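Local coordinates for protein histidine kinase (Paraburkholderia phymatum, PDB 6NB0) that probably acts as a sensor histidine kinase, transferring phosphate from ATP to a histidine side chain in a phosphorelay, at residues 212-217 with 268-273. Sequence-based numbering, arbitrary orientation.
Sequences VSWQAT and GEFADG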
loop_
_atom_site.group_PDB
_atom_site.type_symbol
_atom_site.label_atom_id
_atom_site.label_comp_id
_atom_site.label_asym_id
_atom_site.label_seq_id
_atom_site.Cartn_x
_atom_site.Cartn_y
_atom_site.Cartn_z
ATOM N N VAL A 212 -8.996 -7.858 -20.587
ATOM C CA VAL A 212 -10.070 -6.881 -20.447
ATOM C C VAL A 212 -10.040 -6.016 -21.701
ATOM O O VAL A 212 -8.977 -5.516 -22.085
ATOM C CB VAL A 212 -9.918 -6.047 -19.163
ATOM C CG1 VAL A 212 -10.894 -4.895 -19.163
ATOM C CG2 VAL A 212 -10.146 -6.915 -17.915
ATOM N N SER A 213 -11.182 -5.903 -22.387
ATOM C CA SER A 213 -11.262 -5.112 -23.603
ATOM C C SER A 213 -12.434 -4.149 -23.508
ATOM O O SER A 213 -13.494 -4.489 -22.975
ATOM C CB SER A 213 -11.390 -5.990 -24.858
ATOM O OG SER A 213 -12.554 -6.792 -24.828
ATOM N N TRP A 214 -12.227 -2.934 -24.016
ATOM C CA TRP A 214 -13.250 -1.901 -23.875
ATOM C C TRP A 214 -12.929 -0.729 -24.779
ATOM O O TRP A 214 -11.772 -0.518 -25.158
ATOM C CB TRP A 214 -13.356 -1.427 -22.411
ATOM C CG TRP A 214 -12.333 -0.420 -21.957
ATOM C CD1 TRP A 214 -12.565 0.895 -21.647
ATOM C CD2 TRP A 214 -10.927 -0.650 -21.697
ATOM N NE1 TRP A 214 -11.393 1.502 -21.225
ATOM C CE2 TRP A 214 -10.376 0.581 -21.256
ATOM C CE3 TRP A 214 -10.084 -1.763 -21.806
ATOM C CZ2 TRP A 214 -9.022 0.719 -20.908
ATOM C CZ3 TRP A 214 -8.739 -1.624 -21.462
ATOM C CH2 TRP A 214 -8.222 -0.396 -21.022
ATOM N N GLN A 215 -13.974 0.018 -25.143
ATOM C CA GLN A 215 -13.792 1.278 -25.853
ATOM C C GLN A 215 -13.443 2.361 -24.836
ATOM O O GLN A 215 -14.271 2.727 -23.998
ATOM C CB GLN A 215 -15.052 1.637 -26.644
ATOM C CG GLN A 215 -14.751 2.533 -27.820
ATOM C CD GLN A 215 -14.049 1.793 -28.950
ATOM O OE1 GLN A 215 -13.315 2.394 -29.733
ATOM N NE2 GLN A 215 -14.281 0.484 -29.043
ATOM N N ALA A 216 -12.214 2.877 -24.905
ATOM C CA ALA A 216 -11.680 3.717 -23.838
ATOM C C ALA A 216 -12.085 5.173 -24.010
ATOM O O ALA A 216 -12.161 5.682 -25.131
ATOM C CB ALA A 216 -10.150 3.623 -23.799
ATOM N N THR A 217 -12.335 5.843 -22.878
ATOM C CA THR A 217 -12.441 7.302 -22.798
ATOM C C THR A 217 -11.429 7.715 -21.740
ATOM O O THR A 217 -11.765 7.847 -20.551
ATOM C CB THR A 217 -13.854 7.758 -22.428
ATOM O OG1 THR A 217 -14.791 7.219 -23.368
ATOM C CG2 THR A 217 -13.957 9.296 -22.432
ATOM N N GLY A 268 -2.176 -2.288 -23.624
ATOM C CA GLY A 268 -2.260 -1.703 -24.950
ATOM C C GLY A 268 -2.425 -0.194 -24.870
ATOM O O GLY A 268 -2.664 0.391 -23.807
ATOM N N GLU A 269 -2.317 0.449 -26.021
ATOM C CA GLU A 269 -2.545 1.884 -26.053
ATOM C C GLU A 269 -4.042 2.173 -25.945
ATOM O O GLU A 269 -4.888 1.276 -26.049
ATOM C CB GLU A 269 -1.949 2.501 -27.317
ATOM C CG GLU A 269 -2.687 2.157 -28.594
ATOM C CD GLU A 269 -2.274 3.030 -29.773
ATOM O OE1 GLU A 269 -1.787 4.162 -29.555
ATOM O OE2 GLU A 269 -2.440 2.578 -30.926
ATOM N N PHE A 270 -4.365 3.432 -25.660
ATOM C CA PHE A 270 -5.749 3.892 -25.741
ATOM C C PHE A 270 -6.062 4.093 -27.219
ATOM O O PHE A 270 -5.563 5.034 -27.843
ATOM C CB PHE A 270 -5.963 5.175 -24.936
ATOM C CG PHE A 270 -5.818 4.999 -23.431
ATOM C CD1 PHE A 270 -6.661 4.152 -22.724
ATOM C CD2 PHE A 270 -4.853 5.704 -22.721
ATOM C CE1 PHE A 270 -6.547 4.017 -21.345
ATOM C CE2 PHE A 270 -4.726 5.551 -21.333
ATOM C CZ PHE A 270 -5.580 4.725 -20.655
ATOM N N ALA A 271 -6.860 3.194 -27.787
ATOM C CA ALA A 271 -7.088 3.139 -29.225
ATOM C C ALA A 271 -8.333 3.935 -29.608
ATOM O O ALA A 271 -9.405 3.757 -29.016
ATOM C CB ALA A 271 -7.221 1.688 -29.690
ATOM N N ASP A 272 -8.186 4.809 -30.599
ATOM C CA ASP A 272 -9.316 5.564 -31.127
ATOM C C ASP A 272 -10.069 4.703 -32.134
ATOM O O ASP A 272 -9.455 4.038 -32.976
ATOM C CB ASP A 272 -8.842 6.863 -31.780
ATOM N N GLY A 273 -11.399 4.696 -32.028
ATOM C CA GLY A 273 -12.231 3.889 -32.899
ATOM C C GLY A 273 -12.059 2.392 -32.761
ATOM O O GLY A 273 -12.640 1.643 -33.551
#
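F270 reaches across to A216 and W214 with one side of its ring, and these apolar touches form the close part of the contact. A216 CB packs 3.7 Å from F270 CD1, its bond from CA aimed at the loop. Next along the ring, F270 CE1 lies 4.1 Å from W214 CZ2; the tryptophan carbon sits near the plane of the phenyl ring, at its edge, and the two side chains meet at a slant without stacking. In F270, CG stands anti to the carbonyl carbon and beside the backbone N (chi1 -67°), which turns the ring toward W214 and A216. P218 also touches this ring, and a glycerol molecule, probably from the crystallisation liquor, lies beside it. The buried indole has a further anchor: W214 NE1 is hydrogen-bonded to A190 O, while A187 and V197 pack against the side chain. Here the end of strand 207-214 meets the loop that joins strands 264-267 and 276-283 into a beta-hairpin, at the edge of the mixed sheet of what is probably the catalytic, ATP-binding alpha/beta domain. Strand 276-283 lies between the other two, so the contact spans its end, and S276 OG ties down the loop by accepting a hydrogen bond from A271 N. Toward solvent the fit slackens. Q215, bent at chi2 (73°), lays its terminal amide beside the backbone of G273, but the orientation of that amide is uncertain and G273 is poorly ordered. The CA atoms of Q215 and G273 are 7.7 Å apart, against 6.2 Å for those of A216 and F270.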